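Local coordinates for protein glycoside hydrolase YxiA (PDB 3LV4) that probably hydrolyses alpha-1,5-linked arabinan as a calcium-binding family 43 glycoside hydrolase with a lipocalin-like C-terminal domain, at residues 6-11 with 39-44; 275-280 with 368-373; 284-289 with 307-312; 336-341 with 416-421. All coordinates share one frame; numbering follows the deposited sequence.

Contact 1: 6-11 with 39-44; sequences PVFSEV and DLMNWT
The side-chain amide of Asn42 lies along the chain of Val7 to Ser9 and works at both ends, although neither segment is regular strand. Its OD1 accepts the hydroxyl of Ser9, OG to OD1 2.8 Å, in the carbonyl plane on a lone pair. Its ND2 gives a weak bond to Val7 O and a much straighter one to Asp39 OD2, 2.8 Å, on the syn lone pair. Asp39 suits this turn because OD1 also takes Met41 N, an Asx turn, and Asn42 N, which extends it to an Asx motif. The backbones join in a single bridge: Ser9 N to Met41 O is 3.1 Å and Trp43 N to Ser9 O is 3.0 Å. Met41 (selenomethionine in the crystal) bends at chi3 (63°), bringing CE against Pro6 CB at 3.6 Å and obliquely to the Phe8 ring. Val11 presses both methyls on Trp43 CB. In what is consistent with the family's five-bladed beta-propeller, 6-11 lies between the blade of strands 17-21 to 44-47 and that of strands 285-296 to 333-335, Val11 also bonding through its backbone to Val320. Together the Ser9 and Asp39 bonds fix which end of the Asn42 amide is nitrogen and which oxygen.

Contact 2: 275-280 with 368-373; sequences MGNFSF and ADIKES
Strand pairing between two parts of the molecule defines this contact: strand 272-280, from the glycosidase part of the chain, runs parallel to strand 371-378 of the C-terminal lipocalin-like region. Phe278 pairs with Lys371 and Ser279 with Glu372, and the backbone ladder is Lys371 N to Asn277 O (3.1 Å), Ser279 N to Lys371 O (3.0 Å) and Ser373 N to Ser279 O (3.0 Å). Phe278 CA makes a CA-H...O contact with Lys371 O (3.1 Å). Before the ladder begins, Asn277 stands in for a further rung. Its CB rests on Asp369 O at 3.2 Å, and ND2 makes a weak bond to Ala368 O at 2.8 Å, while OD1 turns to Ser288 N; an amide suits this buried place because it can give and accept. Water 3 joins Asn277 N to Asp369 O.

Phe278 and Lys371 share one face: the phenyl ring packs edge-to-face with Trp439 and Tyr286, whereas the extended lysine lays CB beside Asn277 O and carries NZ away to Asp365 and His362 O. On the Ser279 and Glu372 side, Ser279 OG is held by Asn284 O, and the branched Ile370 sets CG2 against the Phe278 backbone, 3.8 Å from its C. At the far end Ser373 packs CB on Phe280 CD1 at 3.8 Å. With chi1 of 69°, its OG lies over the Phe280 backbone and bonds to Asn281 N and Glu358 OE1. Since Asn281 and Glu358 are calcium ligands, Ser373 is a second-shell residue that probably helps to orient them, coupling the strand pairing to the metal site.

Contact 3: 284-289 with 307-312; sequences NGYVSP and FHTRFP
Thr309 and Tyr286 meet in the dense part of this buried contact. The threonine methyl CG2 sits over one face of the tyrosine ring, toward its rim, 4.0 Å from the centroid, a CH-pi contact. With OG1 anti to the backbone N (chi1 -172°), the hydroxyl reaches Arg310 O at 2.9 Å on a lone pair. The same oxygen takes Val287 N at 2.8 Å from above the carbonyl plane, so two donors grip it. Arg310 N returns a bond to Val287 O, 2.9 Å, completing an antiparallel hydrogen-bonded pair. Tyr286 and Phe307 form an oblique ring pair, CE2 to CZ 3.7 Å.

The other end opens to solvent at exposed Asn284 and is held by van der Waals contacts without a hydrogen bond across, yet stays close: Pro312 CD rests on Gly285 O at 3.2 Å. Gly285 fits because, at its positive phi (115°), a CB would press on Asn284 O and crowd Pro312.

The hairpin of strands 285-296 and 303-310 belongs to a four-stranded antiparallel sheet, consistent with a blade of the family's five-bladed beta-propeller. Strand 319-327 flanks it, His323 bonding Tyr286 OH; strand 272-280 adds Met275, and His308 NE2 makes a weak hydrogen bond to Asp15, the predicted proton acceptor.

Contact 4: 336-341 with 416-421; sequences APHRYA and QWDAAS
The end of strand 407-418 in the lipocalin-like C-terminal domain meets the loop that leaves strand 333-335, and the join is made by a glutamine side chain imitating a strand neighbour. Gln416 bonds to both backbone polar atoms of His338: OE1 accepts His338 N at 2.8 Å, and NE2 gives to His338 O at 2.9 Å, meeting that oxygen from above its carbonyl plane. A glutamine amide suits this buried position because it offers an acceptor and a donor side by side, matching the N-H and C=O of one residue. NE2 also makes a weak bond to Glu343 OE2. The chain runs extended beyond CG (chi2 -154°), carrying the amide across to the loop. There Ala336 CB lies against NE2 at 3.5 Å, and Pro337 CD against OE1 at 3.3 Å.

The imidazole of His338 lies beside Asp418, whose CB is over one ring face, toward the rim. His338 ND1 and Asp418 OD1 stay 4.0 Å apart, too far for a direct bond, while NE2 bonds to Ser441 OG. Phe280, the residue before the calcium ligand Asn281, meets the same ring. Farther along, the small Ala341 allows its CB to approach Trp417 CB at 3.8 Å. Two waters link the backbones: water 4 joins Arg339 O to Trp417 N, and water 5 donates to both Arg339 O and Trp417 O, 2.7 Å from the latter.

How the contacts relate
From the N terminus, contact 1 closes the first loop, bringing 6-11 to the turn before strand 44-47. Contact 2 opens next at 275-280 and closes only at 368-373; the short hairpin of contact 3 lies wholly within that span. Contact 4 opens at 336-341, before contact 2 has closed, and ends at 416-421, so the two cross along the chain. Contacts 2 and 3 touch where strands 272-280 and 285-296 follow each other, and contacts 2 and 4 where Phe280 packs on Pro337. Contact 2 joins the glycosidase and lipocalin-like regions directly; the touch of contacts 1 and 4, by the Glu10-Arg339 salt bridge and Pro6 on Trp417, adds a second link.

Contact 1: 6-11 with 39-44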
loop_
_atom_site.group_PDB
_atom_site.type_symbol
_atom_site.label_atom_id
_atom_site.label_comp_id
_atom_site.label_asym_id
_atom_site.label_seq_id
_atom_site.Cartn_x
_atom_site.Cartn_y
_atom_site.Cartn_z
ATOM N N PRO A 6 -13.967 10.192 18.655
ATOM C CA PRO A 6 -13.392 10.472 17.335
ATOM C C PRO A 6 -14.470 10.677 16.282
ATOM O O PRO A 6 -15.539 10.070 16.345
ATOM C CB PRO A 6 -12.584 9.207 17.017
ATOM C CG PRO A 6 -13.125 8.167 17.912
ATOM C CD PRO A 6 -13.599 8.856 19.148
ATOM N N VAL A 7 -14.177 11.539 15.320
ATOM C CA VAL A 7 -15.089 11.811 14.222
ATOM C C VAL A 7 -14.371 11.547 12.909
ATOM O O VAL A 7 -13.237 11.973 12.723
ATOM C CB VAL A 7 -15.586 13.266 14.263
ATOM C CG1 VAL A 7 -16.420 13.581 13.034
ATOM C CG2 VAL A 7 -16.387 13.508 15.535
ATOM N N PHE A 8 -15.034 10.826 12.012
ATOM C CA PHE A 8 -14.482 10.537 10.694
ATOM C C PHE A 8 -15.373 11.140 9.622
ATOM O O PHE A 8 -16.589 11.220 9.800
ATOM C CB PHE A 8 -14.383 9.025 10.479
ATOM C CG PHE A 8 -13.520 8.321 11.492
ATOM C CD1 PHE A 8 -12.143 8.290 11.349
ATOM C CD2 PHE A 8 -14.090 7.691 12.589
ATOM C CE1 PHE A 8 -11.343 7.641 12.286
ATOM C CE2 PHE A 8 -13.302 7.042 13.528
ATOM C CZ PHE A 8 -11.923 7.015 13.374
ATOM N N SER A 9 -14.765 11.580 8.522
ATOM C CA SER A 9 -15.506 12.028 7.348
ATOM C C SER A 9 -14.908 11.289 6.166
ATOM O O SER A 9 -13.709 11.409 5.909
ATOM C CB SER A 9 -15.362 13.541 7.150
ATOM O OG SER A 9 -15.719 14.239 8.330
ATOM N N GLU A 10 -15.732 10.523 5.459
ATOM C CA GLU A 10 -15.223 9.564 4.486
ATOM C C GLU A 10 -15.084 10.151 3.092
ATOM O O GLU A 10 -15.828 11.058 2.697
ATOM C CB GLU A 10 -16.131 8.323 4.406
ATOM C CG GLU A 10 -16.605 7.756 5.744
ATOM C CD GLU A 10 -15.478 7.234 6.624
ATOM O OE1 GLU A 10 -14.293 7.316 6.229
ATOM O OE2 GLU A 10 -15.787 6.734 7.726
ATOM N N VAL A 11 -14.124 9.621 2.342
ATOM C CA VAL A 11 -13.984 9.979 0.939
ATOM C C VAL A 11 -13.721 8.751 0.095
ATOM O O VAL A 11 -13.345 7.691 0.602
ATOM C CB VAL A 11 -12.862 11.023 0.685
ATOM C CG1 VAL A 11 -13.250 12.387 1.274
ATOM C CG2 VAL A 11 -11.508 10.527 1.228
ATOM N N ASP A 39 -6.079 15.951 9.664
ATOM C CA ASP A 39 -5.957 15.019 10.786
ATOM C C ASP A 39 -5.918 13.541 10.397
ATOM O O ASP A 39 -5.829 12.684 11.268
ATOM C CB ASP A 39 -7.070 15.261 11.815
ATOM C CG ASP A 39 -8.461 15.041 11.239
ATOM O OD1 ASP A 39 -8.577 14.626 10.067
ATOM O OD2 ASP A 39 -9.445 15.290 11.965
ATOM N N LEU A 40 -5.990 13.255 9.098
ATOM C CA LEU A 40 -6.028 11.880 8.591
ATOM C C LEU A 40 -7.304 11.134 8.994
ATOM O O LEU A 40 -7.385 9.912 8.853
ATOM C CB LEU A 40 -4.788 11.085 9.035
ATOM C CG LEU A 40 -3.444 11.562 8.473
ATOM C CD1 LEU A 40 -2.291 10.739 9.051
ATOM C CD2 LEU A 40 -3.413 11.524 6.942
HETATM N N MSE A 41 -8.300 11.870 9.485
HETATM C CA MSE A 41 -9.555 11.265 9.920
HETATM C C MSE A 41 -10.748 11.908 9.240
HETATM O O MSE A 41 -11.698 11.231 8.856
HETATM C CB MSE A 41 -9.710 11.389 11.436
HETATM C CG MSE A 41 -8.583 10.748 12.211
HETATM SE SE MSE A 41 -8.616 11.349 14.058
HETATM C CE MSE A 41 -10.349 10.609 14.577
ATOM N N ASN A 42 -10.706 13.227 9.109
ATOM C CA ASN A 42 -11.793 13.943 8.463
ATOM C C ASN A 42 -11.378 14.469 7.108
ATOM O O ASN A 42 -10.759 15.530 6.996
ATOM C CB ASN A 42 -12.314 15.047 9.373
ATOM C CG ASN A 42 -12.922 14.485 10.639
ATOM O OD1 ASN A 42 -14.093 14.094 10.661
ATOM N ND2 ASN A 42 -12.119 14.405 11.697
ATOM N N TRP A 43 -11.708 13.698 6.079
ATOM C CA TRP A 43 -11.318 14.032 4.714
ATOM C C TRP A 43 -12.394 14.833 4.005
ATOM O O TRP A 43 -13.588 14.673 4.274
ATOM C CB TRP A 43 -11.017 12.763 3.909
ATOM C CG TRP A 43 -9.847 11.978 4.434
ATOM C CD1 TRP A 43 -9.880 11.005 5.389
ATOM C CD2 TRP A 43 -8.472 12.099 4.028
ATOM N NE1 TRP A 43 -8.612 10.513 5.605
ATOM C CE2 TRP A 43 -7.732 11.167 4.783
ATOM C CE3 TRP A 43 -7.799 12.906 3.104
ATOM C CZ2 TRP A 43 -6.350 11.020 4.649
ATOM C CZ3 TRP A 43 -6.422 12.753 2.963
ATOM C CH2 TRP A 43 -5.712 11.819 3.737
ATOM N N THR A 44 -11.946 15.701 3.101
ATOM C CA THR A 44 -12.823 16.451 2.229
ATOM C C THR A 44 -12.555 16.040 0.787
ATOM O O THR A 44 -11.412 16.045 0.334
ATOM C CB THR A 44 -12.580 17.955 2.390
ATOM O OG1 THR A 44 -12.921 18.341 3.727
ATOM C CG2 THR A 44 -13.418 18.751 1.400
HETATM O O HOH W 1 -11.874 9.045 7.246
HETATM O O HOH W 2 -16.116 13.551 3.514
#

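Contact 2: 275-280 with 368-373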
loop_
_atom_site.group_PDB
_atom_site.type_symbol
_atom_site.label_atom_id
_atom_site.label_comp_id
_atom_site.label_asym_id
_atom_site.label_seq_id
_atom_site.Cartn_x
_atom_site.Cartn_y
_atom_site.Cartn_z
HETATM N N MSE A 275 -2.074 -7.697 5.668
HETATM C CA MSE A 275 -3.518 -7.565 5.867
HETATM C C MSE A 275 -4.283 -8.160 4.690
HETATM O O MSE A 275 -3.968 -7.865 3.531
HETATM C CB MSE A 275 -3.882 -6.083 6.036
HETATM C CG MSE A 275 -5.371 -5.794 6.165
HETATM SE SE MSE A 275 -5.722 -3.847 6.337
HETATM C CE MSE A 275 -4.470 -3.178 4.999
ATOM N N GLY A 276 -5.270 -9.007 4.993
ATOM C CA GLY A 276 -6.225 -9.484 4.005
ATOM C C GLY A 276 -7.656 -9.152 4.413
ATOM O O GLY A 276 -7.878 -8.251 5.225
ATOM N N ASN A 277 -8.624 -9.881 3.864
ATOM C CA ASN A 277 -10.038 -9.650 4.162
ATOM C C ASN A 277 -10.367 -10.176 5.557
ATOM O O ASN A 277 -9.957 -11.284 5.915
ATOM C CB ASN A 277 -10.933 -10.394 3.173
ATOM C CG ASN A 277 -10.716 -9.984 1.720
ATOM O OD1 ASN A 277 -9.933 -9.088 1.410
ATOM N ND2 ASN A 277 -11.432 -10.656 0.819
ATOM N N PHE A 278 -11.120 -9.410 6.342
ATOM C CA PHE A 278 -11.383 -9.813 7.719
ATOM C C PHE A 278 -12.616 -9.121 8.268
ATOM O O PHE A 278 -13.069 -8.109 7.732
ATOM C CB PHE A 278 -10.208 -9.428 8.612
ATOM C CG PHE A 278 -10.103 -7.951 8.840
ATOM C CD1 PHE A 278 -10.763 -7.358 9.904
ATOM C CD2 PHE A 278 -9.375 -7.145 7.969
ATOM C CE1 PHE A 278 -10.693 -5.984 10.100
ATOM C CE2 PHE A 278 -9.295 -5.769 8.170
ATOM C CZ PHE A 278 -9.956 -5.193 9.232
ATOM N N SER A 279 -13.132 -9.657 9.366
ATOM C CA SER A 279 -14.226 -9.024 10.083
ATOM C C SER A 279 -14.116 -9.400 11.554
ATOM O O SER A 279 -14.142 -10.583 11.903
ATOM C CB SER A 279 -15.570 -9.465 9.511
ATOM O OG SER A 279 -16.625 -8.751 10.132
ATOM N N PHE A 280 -13.943 -8.400 12.410
ATOM C CA PHE A 280 -13.939 -8.635 13.847
ATOM C C PHE A 280 -15.373 -8.833 14.315
ATOM O O PHE A 280 -16.210 -7.937 14.177
ATOM C CB PHE A 280 -13.346 -7.443 14.593
ATOM C CG PHE A 280 -11.839 -7.392 14.582
ATOM C CD1 PHE A 280 -11.096 -8.299 15.331
ATOM C CD2 PHE A 280 -11.165 -6.408 13.863
ATOM C CE1 PHE A 280 -9.708 -8.247 15.345
ATOM C CE2 PHE A 280 -9.766 -6.349 13.872
ATOM C CZ PHE A 280 -9.039 -7.271 14.623
ATOM N N ALA A 368 -9.835 -14.430 -1.565
ATOM C CA ALA A 368 -10.966 -13.512 -1.503
ATOM C C ALA A 368 -11.856 -13.782 -0.283
ATOM O O ALA A 368 -12.778 -13.012 -0.009
ATOM C CB ALA A 368 -11.778 -13.575 -2.791
ATOM N N ASP A 369 -11.568 -14.863 0.447
ATOM C CA ASP A 369 -12.341 -15.241 1.637
ATOM C C ASP A 369 -12.304 -14.139 2.693
ATOM O O ASP A 369 -11.234 -13.614 2.998
ATOM C CB ASP A 369 -11.744 -16.492 2.303
ATOM C CG ASP A 369 -12.071 -17.788 1.573
ATOM O OD1 ASP A 369 -12.696 -17.756 0.493
ATOM O OD2 ASP A 369 -11.684 -18.862 2.101
ATOM N N ILE A 370 -13.451 -13.827 3.293
ATOM C CA ILE A 370 -13.458 -12.914 4.429
ATOM C C ILE A 370 -13.242 -13.727 5.691
ATOM O O ILE A 370 -14.043 -14.596 6.032
ATOM C CB ILE A 370 -14.773 -12.127 4.552
ATOM C CG1 ILE A 370 -15.066 -11.371 3.245
ATOM C CG2 ILE A 370 -14.693 -11.140 5.736
ATOM C CD1 ILE A 370 -16.442 -10.737 3.198
ATOM N N LYS A 371 -12.148 -13.445 6.380
ATOM C CA LYS A 371 -11.767 -14.228 7.539
ATOM C C LYS A 371 -12.373 -13.658 8.810
ATOM O O LYS A 371 -12.156 -12.493 9.148
ATOM C CB LYS A 371 -10.244 -14.333 7.609
ATOM C CG LYS A 371 -9.700 -15.052 6.376
ATOM C CD LYS A 371 -8.191 -15.169 6.323
ATOM C CE LYS A 371 -7.796 -15.871 5.018
ATOM N NZ LYS A 371 -6.328 -15.959 4.777
ATOM N N GLU A 372 -13.157 -14.483 9.498
ATOM C CA GLU A 372 -13.832 -14.060 10.727
ATOM C C GLU A 372 -12.898 -14.166 11.922
ATOM O O GLU A 372 -12.113 -15.112 12.018
ATOM C CB GLU A 372 -15.071 -14.921 10.980
ATOM C CG GLU A 372 -16.176 -14.747 9.953
ATOM C CD GLU A 372 -17.025 -13.519 10.205
ATOM O OE1 GLU A 372 -16.869 -12.897 11.275
ATOM O OE2 GLU A 372 -17.865 -13.187 9.334
ATOM N N SER A 373 -12.971 -13.198 12.830
ATOM C CA SER A 373 -12.165 -13.272 14.042
ATOM C C SER A 373 -12.718 -14.359 14.950
ATOM O O SER A 373 -13.918 -14.657 14.922
ATOM C CB SER A 373 -12.144 -11.935 14.790
ATOM O OG SER A 373 -13.418 -11.647 15.351
HETATM O O HOH W 3 -8.723 -12.611 2.365
#

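Contact 3: 284-289 with 307-312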
loop_
_atom_site.group_PDB
_atom_site.type_symbol
_atom_site.label_atom_id
_atom_site.label_comp_id
_atom_site.label_asym_id
_atom_site.label_seq_id
_atom_site.Cartn_x
_atom_site.Cartn_y
_atom_site.Cartn_z
ATOM N N ASN A 284 -18.871 -5.157 10.433
ATOM C CA ASN A 284 -18.138 -4.428 9.407
ATOM C C ASN A 284 -16.971 -5.283 8.925
ATOM O O ASN A 284 -17.143 -6.485 8.694
ATOM C CB ASN A 284 -17.682 -3.081 9.958
ATOM C CG ASN A 284 -18.851 -2.266 10.504
ATOM O OD1 ASN A 284 -19.965 -2.337 9.973
ATOM N ND2 ASN A 284 -18.611 -1.506 11.573
ATOM N N GLY A 285 -15.789 -4.681 8.786
ATOM C CA GLY A 285 -14.627 -5.388 8.264
ATOM C C GLY A 285 -14.166 -4.824 6.929
ATOM O O GLY A 285 -14.763 -3.865 6.431
ATOM N N TYR A 286 -13.106 -5.408 6.361
ATOM C CA TYR A 286 -12.559 -4.970 5.069
ATOM C C TYR A 286 -12.532 -6.108 4.050
ATOM O O TYR A 286 -12.295 -7.268 4.403
ATOM C CB TYR A 286 -11.107 -4.464 5.193
ATOM C CG TYR A 286 -10.873 -3.208 6.007
ATOM C CD1 TYR A 286 -11.924 -2.391 6.408
ATOM C CD2 TYR A 286 -9.578 -2.843 6.369
ATOM C CE1 TYR A 286 -11.683 -1.236 7.159
ATOM C CE2 TYR A 286 -9.323 -1.704 7.105
ATOM C CZ TYR A 286 -10.376 -0.907 7.503
ATOM O OH TYR A 286 -10.104 0.216 8.247
ATOM N N VAL A 287 -12.738 -5.749 2.783
ATOM C CA VAL A 287 -12.605 -6.664 1.657
ATOM C C VAL A 287 -11.653 -6.026 0.650
ATOM O O VAL A 287 -11.799 -4.850 0.312
ATOM C CB VAL A 287 -13.981 -6.931 0.977
ATOM C CG1 VAL A 287 -13.814 -7.717 -0.320
ATOM C CG2 VAL A 287 -14.902 -7.675 1.925
ATOM N N SER A 288 -10.675 -6.801 0.182
ATOM C CA SER A 288 -9.641 -6.295 -0.725
ATOM C C SER A 288 -9.022 -4.946 -0.330
ATOM O O SER A 288 -8.934 -4.035 -1.151
ATOM C CB SER A 288 -10.160 -6.237 -2.165
ATOM O OG SER A 288 -10.345 -7.550 -2.690
ATOM N N PRO A 289 -8.571 -4.815 0.928
ATOM C CA PRO A 289 -7.853 -3.582 1.274
ATOM C C PRO A 289 -6.505 -3.560 0.544
ATOM O O PRO A 289 -5.811 -4.576 0.522
ATOM C CB PRO A 289 -7.663 -3.710 2.792
ATOM C CG PRO A 289 -7.644 -5.198 3.040
ATOM C CD PRO A 289 -8.638 -5.763 2.058
ATOM N N PHE A 307 -4.688 3.581 2.366
ATOM C CA PHE A 307 -5.124 2.620 1.354
ATOM C C PHE A 307 -6.613 2.770 1.083
ATOM O O PHE A 307 -7.313 3.495 1.796
ATOM C CB PHE A 307 -4.785 1.181 1.794
ATOM C CG PHE A 307 -5.353 0.801 3.143
ATOM C CD1 PHE A 307 -4.741 1.231 4.318
ATOM C CD2 PHE A 307 -6.496 0.017 3.233
ATOM C CE1 PHE A 307 -5.264 0.881 5.567
ATOM C CE2 PHE A 307 -7.025 -0.344 4.474
ATOM C CZ PHE A 307 -6.411 0.087 5.641
ATOM N N HIS A 308 -7.107 2.118 0.041
ATOM C CA HIS A 308 -8.558 2.048 -0.120
ATOM C C HIS A 308 -9.003 0.658 0.278
ATOM O O HIS A 308 -8.192 -0.268 0.362
ATOM C CB HIS A 308 -9.014 2.376 -1.547
ATOM C CG HIS A 308 -8.597 1.366 -2.564
ATOM N ND1 HIS A 308 -9.133 0.090 -2.622
ATOM C CD2 HIS A 308 -7.690 1.435 -3.561
ATOM C CE1 HIS A 308 -8.573 -0.574 -3.616
ATOM N NE2 HIS A 308 -7.694 0.221 -4.203
ATOM N N THR A 309 -10.292 0.508 0.539
ATOM C CA THR A 309 -10.802 -0.809 0.857
ATOM C C THR A 309 -12.264 -0.919 0.486
ATOM O O THR A 309 -12.982 0.074 0.466
ATOM C CB THR A 309 -10.564 -1.182 2.341
ATOM O OG1 THR A 309 -10.911 -2.559 2.548
ATOM C CG2 THR A 309 -11.388 -0.296 3.282
ATOM N N ARG A 310 -12.676 -2.139 0.151
ATOM C CA ARG A 310 -14.081 -2.474 0.025
ATOM C C ARG A 310 -14.530 -3.069 1.366
ATOM O O ARG A 310 -13.736 -3.124 2.304
ATOM C CB ARG A 310 -14.287 -3.421 -1.157
ATOM C CG ARG A 310 -14.149 -2.703 -2.506
ATOM C CD ARG A 310 -13.486 -3.577 -3.586
ATOM N NE ARG A 310 -13.659 -2.986 -4.918
ATOM C CZ ARG A 310 -12.895 -2.019 -5.424
ATOM N NH1 ARG A 310 -11.871 -1.536 -4.728
ATOM N NH2 ARG A 310 -13.157 -1.536 -6.632
ATOM N N PHE A 311 -15.789 -3.492 1.466
ATOM C CA PHE A 311 -16.372 -3.843 2.765
ATOM C C PHE A 311 -17.319 -5.020 2.631
ATOM O O PHE A 311 -18.049 -5.116 1.648
ATOM C CB PHE A 311 -17.183 -2.672 3.334
ATOM C CG PHE A 311 -16.440 -1.371 3.367
ATOM C CD1 PHE A 311 -16.593 -0.447 2.338
ATOM C CD2 PHE A 311 -15.606 -1.061 4.432
ATOM C CE1 PHE A 311 -15.914 0.765 2.365
ATOM C CE2 PHE A 311 -14.927 0.146 4.472
ATOM C CZ PHE A 311 -15.077 1.064 3.432
ATOM N N PRO A 312 -17.339 -5.907 3.637
ATOM C CA PRO A 312 -18.244 -7.049 3.525
ATOM C C PRO A 312 -19.662 -6.594 3.236
ATOM O O PRO A 312 -20.166 -5.708 3.925
ATOM C CB PRO A 312 -18.159 -7.686 4.912
ATOM C CG PRO A 312 -16.752 -7.358 5.367
ATOM C CD PRO A 312 -16.497 -5.974 4.846
#

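Contact 4: 336-341 with 416-421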
loop_
_atom_site.group_PDB
_atom_site.type_symbol
_atom_site.label_atom_id
_atom_site.label_comp_id
_atom_site.label_asym_id
_atom_site.label_seq_id
_atom_site.Cartn_x
_atom_site.Cartn_y
_atom_site.Cartn_z
ATOM N N ALA A 336 -1.630 -1.551 12.768
ATOM C CA ALA A 336 -2.587 -1.501 13.871
ATOM C C ALA A 336 -3.934 -2.007 13.355
ATOM O O ALA A 336 -4.324 -1.681 12.241
ATOM C CB ALA A 336 -2.717 -0.077 14.391
ATOM N N PRO A 337 -4.640 -2.830 14.147
ATOM C CA PRO A 337 -5.869 -3.445 13.615
ATOM C C PRO A 337 -7.010 -2.463 13.303
ATOM O O PRO A 337 -7.820 -2.749 12.426
ATOM C CB PRO A 337 -6.291 -4.414 14.730
ATOM C CG PRO A 337 -4.999 -4.715 15.480
ATOM C CD PRO A 337 -4.242 -3.404 15.448
ATOM N N HIS A 338 -7.078 -1.335 14.005
ATOM C CA HIS A 338 -8.144 -0.356 13.767
ATOM C C HIS A 338 -7.652 0.931 13.115
ATOM O O HIS A 338 -6.488 1.301 13.263
ATOM C CB HIS A 338 -8.872 -0.027 15.067
ATOM C CG HIS A 338 -9.494 -1.219 15.710
ATOM N ND1 HIS A 338 -10.537 -1.911 15.130
ATOM C CD2 HIS A 338 -9.203 -1.871 16.859
ATOM C CE1 HIS A 338 -10.872 -2.926 15.905
ATOM N NE2 HIS A 338 -10.077 -2.924 16.960
ATOM N N ARG A 339 -8.554 1.619 12.414
ATOM C CA ARG A 339 -8.195 2.849 11.720
ATOM C C ARG A 339 -7.700 3.913 12.705
ATOM O O ARG A 339 -8.059 3.905 13.889
ATOM C CB ARG A 339 -9.385 3.384 10.899
ATOM C CG ARG A 339 -10.520 3.933 11.751
ATOM C CD ARG A 339 -11.803 4.118 10.957
ATOM N NE ARG A 339 -11.651 5.002 9.805
ATOM C CZ ARG A 339 -12.681 5.479 9.107
ATOM N NH1 ARG A 339 -13.921 5.151 9.451
ATOM N NH2 ARG A 339 -12.477 6.280 8.070
ATOM N N TYR A 340 -6.879 4.828 12.203
ATOM C CA TYR A 340 -6.250 5.855 13.028
ATOM C C TYR A 340 -7.254 6.829 13.634
ATOM O O TYR A 340 -8.072 7.407 12.920
ATOM C CB TYR A 340 -5.222 6.629 12.202
ATOM C CG TYR A 340 -4.501 7.698 12.988
ATOM C CD1 TYR A 340 -3.710 7.366 14.080
ATOM C CD2 TYR A 340 -4.604 9.037 12.635
ATOM C CE1 TYR A 340 -3.047 8.335 14.805
ATOM C CE2 TYR A 340 -3.944 10.014 13.352
ATOM C CZ TYR A 340 -3.160 9.655 14.434
ATOM O OH TYR A 340 -2.501 10.619 15.162
ATOM N N ALA A 341 -7.163 7.024 14.948
ATOM C CA ALA A 341 -8.056 7.930 15.660
ATOM C C ALA A 341 -7.286 8.861 16.594
ATOM O O ALA A 341 -7.843 9.383 17.564
ATOM C CB ALA A 341 -9.096 7.144 16.435
ATOM N N GLN A 416 -6.490 1.422 21.115
ATOM C CA GLN A 416 -7.133 2.003 19.953
ATOM C C GLN A 416 -8.608 2.252 20.189
ATOM O O GLN A 416 -9.198 1.714 21.124
ATOM C CB GLN A 416 -7.009 1.058 18.766
ATOM C CG GLN A 416 -5.607 0.882 18.256
ATOM C CD GLN A 416 -5.614 0.494 16.798
ATOM O OE1 GLN A 416 -5.823 -0.666 16.452
ATOM N NE2 GLN A 416 -5.413 1.472 15.930
ATOM N N TRP A 417 -9.193 3.061 19.315
ATOM C CA TRP A 417 -10.629 3.238 19.251
ATOM C C TRP A 417 -11.246 2.182 18.334
ATOM O O TRP A 417 -10.829 2.021 17.187
ATOM C CB TRP A 417 -10.929 4.631 18.700
ATOM C CG TRP A 417 -12.374 4.944 18.530
ATOM C CD1 TRP A 417 -13.074 5.003 17.357
ATOM C CD2 TRP A 417 -13.303 5.263 19.570
ATOM N NE1 TRP A 417 -14.387 5.339 17.606
ATOM C CE2 TRP A 417 -14.551 5.502 18.956
ATOM C CE3 TRP A 417 -13.202 5.366 20.960
ATOM C CZ2 TRP A 417 -15.684 5.841 19.683
ATOM C CZ3 TRP A 417 -14.327 5.699 21.678
ATOM C CH2 TRP A 417 -15.553 5.932 21.041
ATOM N N ASP A 418 -12.236 1.456 18.840
ATOM C CA ASP A 418 -12.992 0.522 18.007
ATOM C C ASP A 418 -14.272 1.212 17.580
ATOM O O ASP A 418 -15.129 1.510 18.411
ATOM C CB ASP A 418 -13.321 -0.762 18.768
ATOM C CG ASP A 418 -14.284 -1.658 18.012
ATOM O OD1 ASP A 418 -14.231 -1.686 16.764
ATOM O OD2 ASP A 418 -15.102 -2.335 18.667
ATOM N N ALA A 419 -14.396 1.465 16.282
ATOM C CA ALA A 419 -15.499 2.266 15.762
ATOM C C ALA A 419 -16.803 1.489 15.565
ATOM O O ALA A 419 -17.736 1.998 14.946
ATOM C CB ALA A 419 -15.086 2.952 14.459
ATOM N N ALA A 420 -16.871 0.268 16.087
ATOM C CA ALA A 420 -18.078 -0.545 15.961
ATOM C C ALA A 420 -18.818 -0.638 17.292
ATOM O O ALA A 420 -19.999 -0.995 17.344
ATOM C CB ALA A 420 -17.733 -1.937 15.442
ATOM N N SER A 421 -18.111 -0.314 18.367
ATOM C CA SER A 421 -18.685 -0.336 19.700
ATOM C C SER A 421 -18.421 1.001 20.363
ATOM O O SER A 421 -18.779 1.216 21.524
ATOM C CB SER A 421 -18.081 -1.460 20.512
HETATM O O HOH W 4 -7.679 3.868 16.841
HETATM O O HOH W 5 -10.822 3.663 15.065
#